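Local coordinates for aspartate-semialdehyde dehydrogenase (Cryptococcus neoformans var. neoformans JEC21, PDB 5CEF), which catalyses the NADPH-dependent reductive dephosphorylation of 4-phospho-L-aspartate to aspartate semialdehyde, the second step towards methionine and threonine, at residues R23-L28 and V54-P59; P32-H37 and I355-A360; Q48-V53 and S60-A65; G12-T17 and H72-D77. All coordinates share one frame; numbering follows the deposited sequence.

Interaction 1: R23-L28 and V54-P59; sequences RFIELL and VRWKLP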
loop_
_atom_site.group_PDB
_atom_site.type_symbol
_atom_site.label_atom_id
_atom_site.label_comp_id
_atom_site.label_asym_id
_atom_site.label_seq_id
_atom_site.Cartn_x
_atom_site.Cartn_y
_atom_site.Cartn_z
ATOM N N ARG A 23 12.526 21.348 -8.688
ATOM C CA ARG A 23 12.896 21.526 -7.307
ATOM C C ARG A 23 13.997 22.589 -7.201
ATOM O O ARG A 23 13.939 23.455 -6.321
ATOM C CB ARG A 23 13.329 20.207 -6.681
ATOM C CG ARG A 23 13.497 20.318 -5.174
ATOM C CD ARG A 23 12.188 20.269 -4.412
ATOM N NE ARG A 23 12.473 20.280 -2.974
ATOM C CZ ARG A 23 12.041 21.201 -2.104
ATOM N NH1 ARG A 23 11.249 22.209 -2.488
ATOM N NH2 ARG A 23 12.381 21.109 -0.827
ATOM N N PHE A 24 14.975 22.528 -8.092
ATOM C CA PHE A 24 16.003 23.568 -8.142
ATOM C C PHE A 24 15.335 24.946 -8.212
ATOM O O PHE A 24 15.701 25.871 -7.485
ATOM C CB PHE A 24 16.913 23.420 -9.362
ATOM C CG PHE A 24 18.142 22.572 -9.138
ATOM C CD1 PHE A 24 19.058 22.882 -8.155
ATOM C CD2 PHE A 24 18.399 21.479 -9.956
ATOM C CE1 PHE A 24 20.205 22.130 -7.978
ATOM C CE2 PHE A 24 19.531 20.717 -9.777
ATOM C CZ PHE A 24 20.442 21.054 -8.795
ATOM N N ILE A 25 14.340 25.058 -9.077
ATOM C CA ILE A 25 13.664 26.310 -9.282
ATOM C C ILE A 25 12.912 26.760 -8.022
ATOM O O ILE A 25 13.012 27.916 -7.611
ATOM C CB ILE A 25 12.775 26.233 -10.530
ATOM C CG1 ILE A 25 13.662 26.387 -11.744
ATOM C CG2 ILE A 25 11.681 27.304 -10.515
ATOM C CD1 ILE A 25 13.034 25.891 -13.030
ATOM N N GLU A 26 12.161 25.863 -7.423
ATOM C CA GLU A 26 11.492 26.174 -6.174
ATOM C C GLU A 26 12.467 26.701 -5.120
ATOM O O GLU A 26 12.207 27.694 -4.478
ATOM C CB GLU A 26 10.816 24.918 -5.658
ATOM C CG GLU A 26 10.134 25.099 -4.327
ATOM C CD GLU A 26 8.996 24.119 -4.162
ATOM O OE1 GLU A 26 9.240 22.901 -3.984
ATOM O OE2 GLU A 26 7.851 24.577 -4.198
ATOM N N LEU A 27 13.594 26.016 -4.953
ATOM C CA LEU A 27 14.512 26.360 -3.895
ATOM C C LEU A 27 15.272 27.620 -4.203
ATOM O O LEU A 27 15.586 28.384 -3.294
ATOM C CB LEU A 27 15.510 25.231 -3.606
ATOM C CG LEU A 27 14.884 23.980 -2.999
ATOM C CD1 LEU A 27 15.887 22.841 -2.939
ATOM C CD2 LEU A 27 14.301 24.242 -1.612
ATOM N N LEU A 28 15.619 27.823 -5.456
ATOM C CA LEU A 28 16.437 28.973 -5.797
ATOM C C LEU A 28 15.600 30.254 -5.811
ATOM O O LEU A 28 16.113 31.340 -5.537
ATOM C CB LEU A 28 17.151 28.767 -7.126
ATOM C CG LEU A 28 18.199 27.668 -7.081
ATOM C CD1 LEU A 28 18.529 27.132 -8.484
ATOM C CD2 LEU A 28 19.471 28.122 -6.401
ATOM N N VAL A 54 6.050 23.689 -18.795
ATOM C CA VAL A 54 6.310 22.734 -17.730
ATOM C C VAL A 54 5.064 22.007 -17.310
ATOM O O VAL A 54 4.010 22.607 -17.237
ATOM C CB VAL A 54 6.896 23.442 -16.487
ATOM C CG1 VAL A 54 5.845 24.309 -15.786
ATOM C CG2 VAL A 54 7.511 22.418 -15.532
ATOM N N ARG A 55 5.193 20.716 -17.028
ATOM C CA ARG A 55 4.142 19.972 -16.353
ATOM C C ARG A 55 4.553 19.997 -14.880
ATOM O O ARG A 55 5.141 19.036 -14.372
ATOM C CB ARG A 55 4.045 18.511 -16.864
ATOM C CG ARG A 55 3.733 18.325 -18.346
ATOM C CD ARG A 55 2.237 18.435 -18.644
ATOM N NE ARG A 55 1.972 18.911 -20.017
ATOM C CZ ARG A 55 1.787 20.185 -20.394
ATOM N NH1 ARG A 55 1.816 21.188 -19.522
ATOM N NH2 ARG A 55 1.570 20.466 -21.671
ATOM N N TRP A 56 4.197 21.065 -14.184
ATOM C CA TRP A 56 4.599 21.248 -12.795
ATOM C C TRP A 56 4.023 20.202 -11.839
ATOM O O TRP A 56 2.850 20.255 -11.480
ATOM C CB TRP A 56 4.187 22.644 -12.329
ATOM C CG TRP A 56 4.724 23.095 -10.967
ATOM C CD1 TRP A 56 4.024 23.140 -9.772
ATOM C CD2 TRP A 56 6.035 23.614 -10.676
ATOM N NE1 TRP A 56 4.822 23.666 -8.771
ATOM C CE2 TRP A 56 6.057 23.956 -9.296
ATOM C CE3 TRP A 56 7.185 23.833 -11.447
ATOM C CZ2 TRP A 56 7.179 24.483 -8.683
ATOM C CZ3 TRP A 56 8.302 24.361 -10.833
ATOM C CH2 TRP A 56 8.297 24.680 -9.458
ATOM N N LYS A 57 4.877 19.302 -11.362
ATOM C CA LYS A 57 4.468 18.194 -10.504
ATOM C C LYS A 57 4.761 18.403 -9.008
ATOM O O LYS A 57 4.897 17.434 -8.270
ATOM C CB LYS A 57 5.134 16.882 -10.984
ATOM C CG LYS A 57 4.797 16.412 -12.412
ATOM C CD LYS A 57 3.391 16.786 -12.908
ATOM C CE LYS A 57 2.238 16.399 -11.966
ATOM N NZ LYS A 57 1.254 15.433 -12.542
ATOM N N LEU A 58 4.809 19.644 -8.536
ATOM C CA LEU A 58 5.116 19.901 -7.116
ATOM C C LEU A 58 3.922 20.477 -6.330
ATOM O O LEU A 58 3.138 21.221 -6.900
ATOM C CB LEU A 58 6.331 20.840 -7.006
ATOM C CG LEU A 58 7.729 20.225 -7.210
ATOM C CD1 LEU A 58 8.795 21.312 -7.302
ATOM C CD2 LEU A 58 8.082 19.265 -6.101
ATOM N N PRO A 59 3.806 20.158 -5.016
ATOM C CA PRO A 59 2.664 20.567 -4.180
ATOM C C PRO A 59 2.341 22.033 -4.289
ATOM O O PRO A 59 1.182 22.396 -4.496
ATOM C CB PRO A 59 3.116 20.255 -2.752
ATOM C CG PRO A 59 4.106 19.165 -2.905
ATOM C CD PRO A 59 4.782 19.371 -4.236
#
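E26 OE1 meets a charge and a methyl group. R23 NH1, from one helical turn earlier, reaches it at 2.6 Å. This is a salt bridge, but the hydrogen bond within it is weak, bent to 123°. L58 CD1 also lies 3.7 Å from E26 OE1. The contact belongs to the nucleotide-binding Rossmann domain. It lays the loop 54-59 against helix 19-29, the helix that follows the first strand. E26 holds CG anti to its backbone N (chi1 177°) and stays extended beyond it, which carries the carboxylate out to the loop. L58 comes from the opposite direction. Its CD1 also rests 4.0 Å from R23 N, so one methyl touches both the helix backbone and the carboxylate. No hydrogen bond joins the two segments. Q22, just before the helical segment, bonds instead to K57 N and R55 O, and W56 NE1 donates to S60 O. The indole of W56 lies beside L58. L58 CB sits 3.5 Å above one face of this ring, offset toward the rim. At the far end of the indole, W56 CH2 meets I25 CG2 at 4.4 Å, the methyl coming obliquely to the ring.

Interaction 2: P32-H37 and I355-A360; sequences PYFALH and INAEIA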
loop_
_atom_site.group_PDB
_atom_site.type_symbol
_atom_site.label_atom_id
_atom_site.label_comp_id
_atom_site.label_asym_id
_atom_site.label_seq_id
_atom_site.Cartn_x
_atom_site.Cartn_y
_atom_site.Cartn_z
ATOM N N PRO A 32 18.374 33.193 -0.502
ATOM C CA PRO A 32 18.780 34.582 -0.153
ATOM C C PRO A 32 19.752 35.293 -1.096
ATOM O O PRO A 32 19.785 36.484 -1.069
ATOM C CB PRO A 32 19.403 34.430 1.228
ATOM C CG PRO A 32 19.812 33.014 1.271
ATOM C CD PRO A 32 18.779 32.244 0.534
ATOM N N TYR A 33 20.546 34.586 -1.891
ATOM C CA TYR A 33 21.424 35.254 -2.863
ATOM C C TYR A 33 21.577 34.690 -4.270
ATOM O O TYR A 33 22.072 35.388 -5.144
ATOM C CB TYR A 33 22.810 35.432 -2.253
ATOM C CG TYR A 33 23.569 34.196 -1.849
ATOM C CD1 TYR A 33 24.254 33.415 -2.802
ATOM C CD2 TYR A 33 23.768 33.893 -0.515
ATOM C CE1 TYR A 33 25.027 32.329 -2.422
ATOM C CE2 TYR A 33 24.563 32.815 -0.130
ATOM C CZ TYR A 33 25.185 32.035 -1.074
ATOM O OH TYR A 33 25.953 30.944 -0.708
ATOM N N PHE A 34 21.270 33.416 -4.473
ATOM C CA PHE A 34 21.326 32.808 -5.811
ATOM C C PHE A 34 20.087 33.240 -6.561
ATOM O O PHE A 34 18.959 33.103 -6.034
ATOM C CB PHE A 34 21.312 31.283 -5.722
ATOM C CG PHE A 34 22.620 30.661 -5.355
ATOM C CD1 PHE A 34 23.799 31.057 -5.968
ATOM C CD2 PHE A 34 22.662 29.605 -4.469
ATOM C CE1 PHE A 34 25.010 30.460 -5.655
ATOM C CE2 PHE A 34 23.863 29.001 -4.145
ATOM C CZ PHE A 34 25.038 29.433 -4.734
ATOM N N ALA A 35 20.279 33.840 -7.727
ATOM C CA ALA A 35 19.143 34.451 -8.472
ATOM C C ALA A 35 18.945 33.748 -9.817
ATOM O O ALA A 35 19.864 33.700 -10.633
ATOM C CB ALA A 35 19.366 35.948 -8.696
ATOM N N LEU A 36 17.771 33.152 -9.995
ATOM C CA LEU A 36 17.460 32.414 -11.197
ATOM C C LEU A 36 17.605 33.326 -12.356
ATOM O O LEU A 36 16.969 34.370 -12.386
ATOM C CB LEU A 36 16.039 31.886 -11.143
ATOM C CG LEU A 36 15.879 30.661 -10.260
ATOM C CD1 LEU A 36 14.406 30.468 -9.905
ATOM C CD2 LEU A 36 16.471 29.413 -10.934
ATOM N N HIS A 37 18.490 32.975 -13.275
ATOM C CA HIS A 37 18.797 33.850 -14.388
ATOM C C HIS A 37 18.636 33.188 -15.756
ATOM O O HIS A 37 18.304 33.863 -16.724
ATOM C CB HIS A 37 20.224 34.380 -14.222
ATOM C CG HIS A 37 20.581 35.452 -15.192
ATOM N ND1 HIS A 37 19.954 36.688 -15.211
ATOM C CD2 HIS A 37 21.498 35.471 -16.189
ATOM C CE1 HIS A 37 20.470 37.416 -16.181
ATOM N NE2 HIS A 37 21.410 36.704 -16.791
ATOM N N ILE A 355 23.611 23.323 -1.445
ATOM C CA ILE A 355 24.500 23.424 -0.283
ATOM C C ILE A 355 25.949 23.370 -0.734
ATOM O O ILE A 355 26.791 24.139 -0.229
ATOM C CB ILE A 355 24.251 22.342 0.761
ATOM C CG1 ILE A 355 22.860 22.501 1.357
ATOM C CG2 ILE A 355 25.249 22.479 1.885
ATOM C CD1 ILE A 355 22.337 21.291 2.092
ATOM N N ASN A 356 26.245 22.480 -1.686
ATOM C CA ASN A 356 27.594 22.389 -2.236
ATOM C C ASN A 356 28.008 23.716 -2.808
ATOM O O ASN A 356 29.111 24.182 -2.580
ATOM C CB ASN A 356 27.695 21.334 -3.345
ATOM C CG ASN A 356 27.940 19.953 -2.830
ATOM O OD1 ASN A 356 28.113 19.756 -1.630
ATOM N ND2 ASN A 356 27.916 18.989 -3.712
ATOM N N ALA A 357 27.130 24.319 -3.574
ATOM C CA ALA A 357 27.437 25.601 -4.180
ATOM C C ALA A 357 27.623 26.705 -3.135
ATOM O O ALA A 357 28.530 27.506 -3.259
ATOM C CB ALA A 357 26.337 25.980 -5.165
ATOM N N GLU A 358 26.788 26.712 -2.095
ATOM C CA GLU A 358 26.920 27.715 -1.018
ATOM C C GLU A 358 28.321 27.625 -0.401
ATOM O O GLU A 358 28.980 28.639 -0.212
ATOM C CB GLU A 358 25.840 27.560 0.057
ATOM C CG GLU A 358 24.412 27.780 -0.438
ATOM C CD GLU A 358 23.337 27.510 0.609
ATOM O OE1 GLU A 358 23.695 27.071 1.707
ATOM O OE2 GLU A 358 22.127 27.759 0.361
ATOM N N ILE A 359 28.786 26.416 -0.145
ATOM C CA ILE A 359 30.119 26.239 0.381
ATOM C C ILE A 359 31.193 26.784 -0.581
ATOM O O ILE A 359 32.166 27.439 -0.159
ATOM C CB ILE A 359 30.394 24.770 0.675
ATOM C CG1 ILE A 359 29.499 24.331 1.833
ATOM C CG2 ILE A 359 31.862 24.539 1.049
ATOM C CD1 ILE A 359 29.355 22.821 1.928
ATOM N N ALA A 360 31.040 26.531 -1.867
ATOM C CA ALA A 360 32.014 27.044 -2.849
ATOM C C ALA A 360 32.034 28.572 -2.886
ATOM O O ALA A 360 33.068 29.186 -3.125
ATOM C CB ALA A 360 31.713 26.481 -4.237
#
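The helix 349-362 near the C-terminus packs against the start of strand 34-40 in the parallel Rossmann sheet and the residue before it, through Y33, F34, A357 and E358. All four are buried. F34 pushes the end of its ring at the helix: F34 CZ is 3.7 Å from A357 CB, and F34 CE2 is 3.9 Å from E358 CG. Both partners approach the ring obliquely. Y33 covers one face of that ring. Its CG is placed between the backbone N and the carbonyl carbon (chi1 61°), which brings the rim of the tyrosine ring over F34, tilted rather than flat. Y33 CE1 sits 3.6 Å above the centre of the F34 ring. The phenol then reaches the helix, with Y33 OH 3.4 Å from E358 CA and 3.5 Å from E358 CB. These are packing contacts, and no hydrogen bond crosses between the segments. The extended E358 side chain runs past both rings, its carboxylate plane turned 48° from the Y33 ring and 28° from the F34 ring. E358 OE2 is bonded from outside the two segments by H31 NE2 and S294 OG. H31 ND1 bonds to the backbone N of Y33 and of F34, so one histidine joins the strand start to the helix acid. This is helix-on-sheet packing of an alpha/beta Rossmann domain, here by a helix more than 300 residues further along the chain.

Interaction 3: Q48-V53 and S60-A65; sequences QQYARV and SPIPDA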
loop_
_atom_site.group_PDB
_atom_site.type_symbol
_atom_site.label_atom_id
_atom_site.label_comp_id
_atom_site.label_asym_id
_atom_site.label_seq_id
_atom_site.Cartn_x
_atom_site.Cartn_y
_atom_site.Cartn_z
ATOM N N GLN A 48 9.820 29.401 -25.332
ATOM C CA GLN A 48 8.552 29.544 -24.640
ATOM C C GLN A 48 8.774 29.883 -23.172
ATOM O O GLN A 48 9.839 29.670 -22.637
ATOM C CB GLN A 48 7.732 28.253 -24.752
ATOM C CG GLN A 48 7.210 27.948 -26.158
ATOM C CD GLN A 48 6.489 26.619 -26.244
ATOM O OE1 GLN A 48 5.378 26.465 -25.716
ATOM N NE2 GLN A 48 7.130 25.639 -26.866
ATOM N N GLN A 49 7.733 30.387 -22.528
ATOM C CA GLN A 49 7.784 30.696 -21.114
ATOM C C GLN A 49 7.645 29.449 -20.288
ATOM O O GLN A 49 6.871 28.548 -20.632
ATOM C CB GLN A 49 6.697 31.704 -20.728
ATOM C CG GLN A 49 6.864 33.048 -21.419
ATOM C CD GLN A 49 5.961 34.128 -20.866
ATOM O OE1 GLN A 49 5.027 33.869 -20.087
ATOM N NE2 GLN A 49 6.228 35.361 -21.273
ATOM N N TYR A 50 8.389 29.423 -19.184
ATOM C CA TYR A 50 8.451 28.250 -18.318
ATOM C C TYR A 50 7.040 27.760 -17.988
ATOM O O TYR A 50 6.725 26.566 -18.126
ATOM C CB TYR A 50 9.247 28.556 -17.020
ATOM C CG TYR A 50 9.535 27.333 -16.157
ATOM C CD1 TYR A 50 10.502 26.426 -16.526
ATOM C CD2 TYR A 50 8.806 27.066 -14.992
ATOM C CE1 TYR A 50 10.771 25.298 -15.772
ATOM C CE2 TYR A 50 9.063 25.921 -14.232
ATOM C CZ TYR A 50 10.052 25.041 -14.637
ATOM O OH TYR A 50 10.339 23.902 -13.922
ATOM N N ALA A 51 6.198 28.686 -17.548
ATOM C CA ALA A 51 4.855 28.331 -17.092
ATOM C C ALA A 51 4.038 27.573 -18.143
ATOM O O ALA A 51 3.251 26.699 -17.793
ATOM C CB ALA A 51 4.117 29.587 -16.629
ATOM N N ARG A 52 4.265 27.879 -19.420
ATOM C CA ARG A 52 3.493 27.256 -20.500
ATOM C C ARG A 52 4.031 25.904 -20.963
ATOM O O ARG A 52 3.285 25.129 -21.554
ATOM C CB ARG A 52 3.345 28.207 -21.715
ATOM C CG ARG A 52 2.184 29.227 -21.706
ATOM C CD ARG A 52 2.698 30.512 -22.424
ATOM N NE ARG A 52 2.338 31.806 -21.807
ATOM C CZ ARG A 52 2.598 33.012 -22.339
ATOM N NH1 ARG A 52 3.223 33.132 -23.506
ATOM N NH2 ARG A 52 2.219 34.110 -21.692
ATOM N N VAL A 53 5.298 25.603 -20.714
ATOM C CA VAL A 53 5.844 24.313 -21.150
ATOM C C VAL A 53 5.954 23.269 -20.045
ATOM O O VAL A 53 5.939 22.079 -20.324
ATOM C CB VAL A 53 7.199 24.431 -21.880
ATOM C CG1 VAL A 53 7.009 25.016 -23.280
ATOM C CG2 VAL A 53 8.204 25.248 -21.092
ATOM N N SER A 60 3.350 22.871 -4.146
ATOM C CA SER A 60 3.137 24.314 -4.144
ATOM C C SER A 60 3.179 24.835 -5.576
ATOM O O SER A 60 3.640 24.129 -6.464
ATOM C CB SER A 60 4.203 24.966 -3.271
ATOM O OG SER A 60 5.475 24.710 -3.832
ATOM N N PRO A 61 2.713 26.074 -5.804
ATOM C CA PRO A 61 2.609 26.542 -7.176
ATOM C C PRO A 61 3.921 27.067 -7.726
ATOM O O PRO A 61 4.875 27.281 -6.973
ATOM C CB PRO A 61 1.596 27.693 -7.064
ATOM C CG PRO A 61 1.794 28.245 -5.681
ATOM C CD PRO A 61 2.444 27.168 -4.844
ATOM N N ILE A 62 3.939 27.303 -9.036
ATOM C CA ILE A 62 5.105 27.852 -9.724
ATOM C C ILE A 62 5.391 29.237 -9.163
ATOM O O ILE A 62 4.465 30.033 -9.022
ATOM C CB ILE A 62 4.870 27.992 -11.236
ATOM C CG1 ILE A 62 4.574 26.628 -11.859
ATOM C CG2 ILE A 62 6.089 28.624 -11.901
ATOM C CD1 ILE A 62 3.953 26.672 -13.240
ATOM N N PRO A 63 6.656 29.520 -8.796
ATOM C CA PRO A 63 6.954 30.847 -8.196
ATOM C C PRO A 63 6.802 32.008 -9.168
ATOM O O PRO A 63 6.823 31.794 -10.378
ATOM C CB PRO A 63 8.412 30.724 -7.772
ATOM C CG PRO A 63 8.693 29.253 -7.701
ATOM C CD PRO A 63 7.776 28.569 -8.651
ATOM N N ASP A 64 6.631 33.218 -8.639
ATOM C CA ASP A 64 6.386 34.381 -9.486
ATOM C C ASP A 64 7.609 34.699 -10.324
ATOM O O ASP A 64 7.494 34.955 -11.523
ATOM C CB ASP A 64 5.991 35.615 -8.648
ATOM C CG ASP A 64 4.694 35.416 -7.886
ATOM O OD1 ASP A 64 3.778 34.735 -8.399
ATOM O OD2 ASP A 64 4.593 35.951 -6.766
ATOM N N ALA A 65 8.765 34.708 -9.680
ATOM C CA ALA A 65 10.017 35.059 -10.340
ATOM C C ALA A 65 10.238 34.355 -11.678
ATOM O O ALA A 65 10.841 34.949 -12.586
ATOM C CB ALA A 65 11.195 34.782 -9.417
#
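I62 overlaps Y50 and A51 with two different branches. Its CG2 lies at the edge of the Y50 ring, near the ring plane, with I62 CG2 and Y50 CD2 4.4 Å apart. The longer branch reaches past this to the helix backbone. I62 CD1 is 4.3 Å from A51 CA and 4.5 Å from A51 CB. These contacts are loose and apolar, and no hydrogen bond crosses between the segments. They join two pieces of the connection between strands 34-40 and 71-72 of the Rossmann domain. The isoleucine points its CB at the short helix 50-53, and the extended second torsion (chi2 164°) carries CD1 out to A51. Y50 begins that helix, right after Q49 at the N-cap position. The helix is a single turn, with R52 N bonded to Q49 O at 3.0 Å and V53 N to Y50 O at 3.1 Å. Y50 turns its ring anti to the backbone N (chi1 -171°), and this sends the phenol inward. There Y50 OH bonds to A16 O, next to T17, which probably binds NADP(+), as in related enzymes. I62 therefore packs against the edge of a ring whose hydroxyl reaches the probable cofactor loop. Around the contact, the Y50 side chain rests on Q22 and I25 of helix 19-29. A51 is joined by a backbone bond to R67 of helix 64-67, and Q48 likewise to V71 of strand 71-72.

Interaction 4: G12-T17 and H72-D77; sequences GVLGAT and HECRPD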
loop_
_atom_site.group_PDB
_atom_site.type_symbol
_atom_site.label_atom_id
_atom_site.label_comp_id
_atom_site.label_asym_id
_atom_site.label_seq_id
_atom_site.Cartn_x
_atom_site.Cartn_y
_atom_site.Cartn_z
ATOM N N GLY A 12 22.103 29.368 -13.305
ATOM C CA GLY A 12 21.416 28.625 -14.341
ATOM C C GLY A 12 20.885 27.296 -13.850
ATOM O O GLY A 12 21.412 26.717 -12.895
ATOM N N VAL A 13 19.820 26.832 -14.492
ATOM C CA VAL A 13 19.273 25.511 -14.237
ATOM C C VAL A 13 19.071 24.774 -15.572
ATOM O O VAL A 13 18.287 25.197 -16.419
ATOM C CB VAL A 13 17.956 25.602 -13.510
ATOM C CG1 VAL A 13 17.445 24.190 -13.232
ATOM C CG2 VAL A 13 18.125 26.349 -12.226
ATOM N N LEU A 14 19.836 23.699 -15.767
ATOM C CA LEU A 14 19.669 22.815 -16.926
ATOM C C LEU A 14 18.715 21.699 -16.565
ATOM O O LEU A 14 18.766 21.177 -15.449
ATOM C CB LEU A 14 21.009 22.235 -17.350
ATOM C CG LEU A 14 22.136 23.228 -17.574
ATOM C CD1 LEU A 14 23.452 22.562 -17.920
ATOM C CD2 LEU A 14 21.737 24.191 -18.664
ATOM N N GLY A 15 17.825 21.358 -17.485
ATOM C CA GLY A 15 16.797 20.332 -17.239
ATOM C C GLY A 15 15.680 20.908 -16.410
ATOM O O GLY A 15 15.149 20.248 -15.518
ATOM N N ALA A 16 15.307 22.139 -16.726
ATOM C CA ALA A 16 14.469 22.921 -15.864
ATOM C C ALA A 16 13.057 22.476 -15.819
ATOM O O ALA A 16 12.355 22.779 -14.846
ATOM C CB ALA A 16 14.503 24.374 -16.294
ATOM N N THR A 17 12.603 21.780 -16.852
ATOM C CA THR A 17 11.213 21.303 -16.868
ATOM C C THR A 17 11.092 19.947 -16.204
ATOM O O THR A 17 9.984 19.549 -15.866
ATOM C CB THR A 17 10.631 21.251 -18.290
ATOM O OG1 THR A 17 11.455 20.439 -19.129
ATOM C CG2 THR A 17 10.562 22.648 -18.886
ATOM N N HIS A 72 15.533 28.242 -22.683
ATOM C CA HIS A 72 16.404 28.271 -23.865
ATOM C C HIS A 72 17.019 26.905 -24.091
ATOM O O HIS A 72 16.731 25.956 -23.366
ATOM C CB HIS A 72 17.504 29.283 -23.672
ATOM C CG HIS A 72 16.996 30.615 -23.241
ATOM N ND1 HIS A 72 16.270 31.436 -24.064
ATOM C CD2 HIS A 72 17.105 31.265 -22.061
ATOM C CE1 HIS A 72 15.976 32.546 -23.421
ATOM N NE2 HIS A 72 16.466 32.464 -22.200
ATOM N N GLU A 73 17.841 26.803 -25.121
ATOM C CA GLU A 73 18.556 25.577 -25.367
ATOM C C GLU A 73 19.596 25.373 -24.278
ATOM O O GLU A 73 20.042 26.333 -23.689
ATOM C CB GLU A 73 19.211 25.586 -26.760
ATOM C CG GLU A 73 18.226 25.348 -27.898
ATOM C CD GLU A 73 18.826 25.224 -29.278
ATOM O OE1 GLU A 73 20.052 25.432 -29.431
ATOM O OE2 GLU A 73 18.024 24.912 -30.193
ATOM N N CYS A 74 19.991 24.112 -24.060
ATOM C CA CYS A 74 21.008 23.765 -23.083
ATOM C C CYS A 74 22.392 23.889 -23.704
ATOM O O CYS A 74 23.063 22.891 -23.957
ATOM C CB CYS A 74 20.785 22.365 -22.512
ATOM S SG CYS A 74 19.300 22.118 -21.477
ATOM N N ARG A 75 22.815 25.115 -23.993
ATOM C CA ARG A 75 24.220 25.384 -24.390
ATOM C C ARG A 75 24.737 26.641 -23.695
ATOM O O ARG A 75 23.974 27.501 -23.335
ATOM C CB ARG A 75 24.409 25.512 -25.932
ATOM C CG ARG A 75 23.150 25.864 -26.694
ATOM C CD ARG A 75 23.387 26.423 -28.105
ATOM N NE ARG A 75 22.188 27.183 -28.509
ATOM C CZ ARG A 75 22.060 28.505 -28.438
ATOM N NH1 ARG A 75 23.063 29.285 -28.053
ATOM N NH2 ARG A 75 20.899 29.067 -28.759
ATOM N N PRO A 76 26.054 26.720 -23.485
ATOM C CA PRO A 76 26.660 27.793 -22.702
ATOM C C PRO A 76 26.539 29.180 -23.339
ATOM O O PRO A 76 26.659 30.194 -22.641
ATOM C CB PRO A 76 28.125 27.379 -22.620
ATOM C CG PRO A 76 28.359 26.445 -23.775
ATOM C CD PRO A 76 27.047 25.734 -23.967
ATOM N N ASP A 77 26.320 29.229 -24.656
ATOM C CA ASP A 77 26.156 30.497 -25.372
ATOM C C ASP A 77 24.695 30.802 -25.652
ATOM O O ASP A 77 24.397 31.677 -26.443
ATOM C CB ASP A 77 26.990 30.542 -26.675
ATOM C CG ASP A 77 26.640 29.406 -27.685
ATOM O OD1 ASP A 77 25.648 28.667 -27.530
ATOM O OD2 ASP A 77 27.403 29.256 -28.649
#
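C74 holds SG anti to its carbonyl carbon (chi1 -67°), and this aims the sulfur at the end of strand 9-14. L14 has a similar first torsion (chi1 -52°), and its CD2 branch is the one that turns to the loop. L14 CD2 and C74 SG then meet at 4.3 Å. The same sulfur lies 4.3 Å from G15 N. One apolar pair and one approach to a backbone N make up this small contact. Here the first strand of the Rossmann fold ends, and G15 opens the GxxGxxG loop that follows. T17 of this loop probably binds NADP(+), as in related enzymes. L14 also packs on F81 and on I99 and F103 of helix 93-105. C74 is the centre of an inverse gamma turn, in which R75 N bonds weakly to E73 O at 3.0 Å. R75 points its CB away from the strand and joins two acids. R75 NE donates to E73 OE1 at 2.9 Å, nearly straight at 171° and on the anti side of the carboxylate. R75 NH1 reaches D77 OD1 at 2.7 Å. Both acceptors lie in the guanidinium plane, but D77 is met from above its own carboxylate plane.

In the fold
Interactions 1, 3 and 4 lie within the NAD-binding domain, while interaction 2 joins strand 34-40 of that domain to helix 349-362. Along the chain, strand 9-14, helix 19-29 and strand 34-40 follow one another and supply the first segments of interactions 4, 1 and 2. Strands 9-14 and 34-40 are neighbours in the sheet, and L36 packs on V13 there. Interactions 1 and 3 are closest, with centres about 9 Å apart, and share the continuous run 48-65. Interaction 4 spans both, from 12-17 to 72-77. Interactions 2 and 3 do not touch, with centres about 20 Å apart. Interactions 1, 3 and 4 thus lie near the probable NADP(+) loop; interaction 2 is away from it but touches interactions 1 and 4.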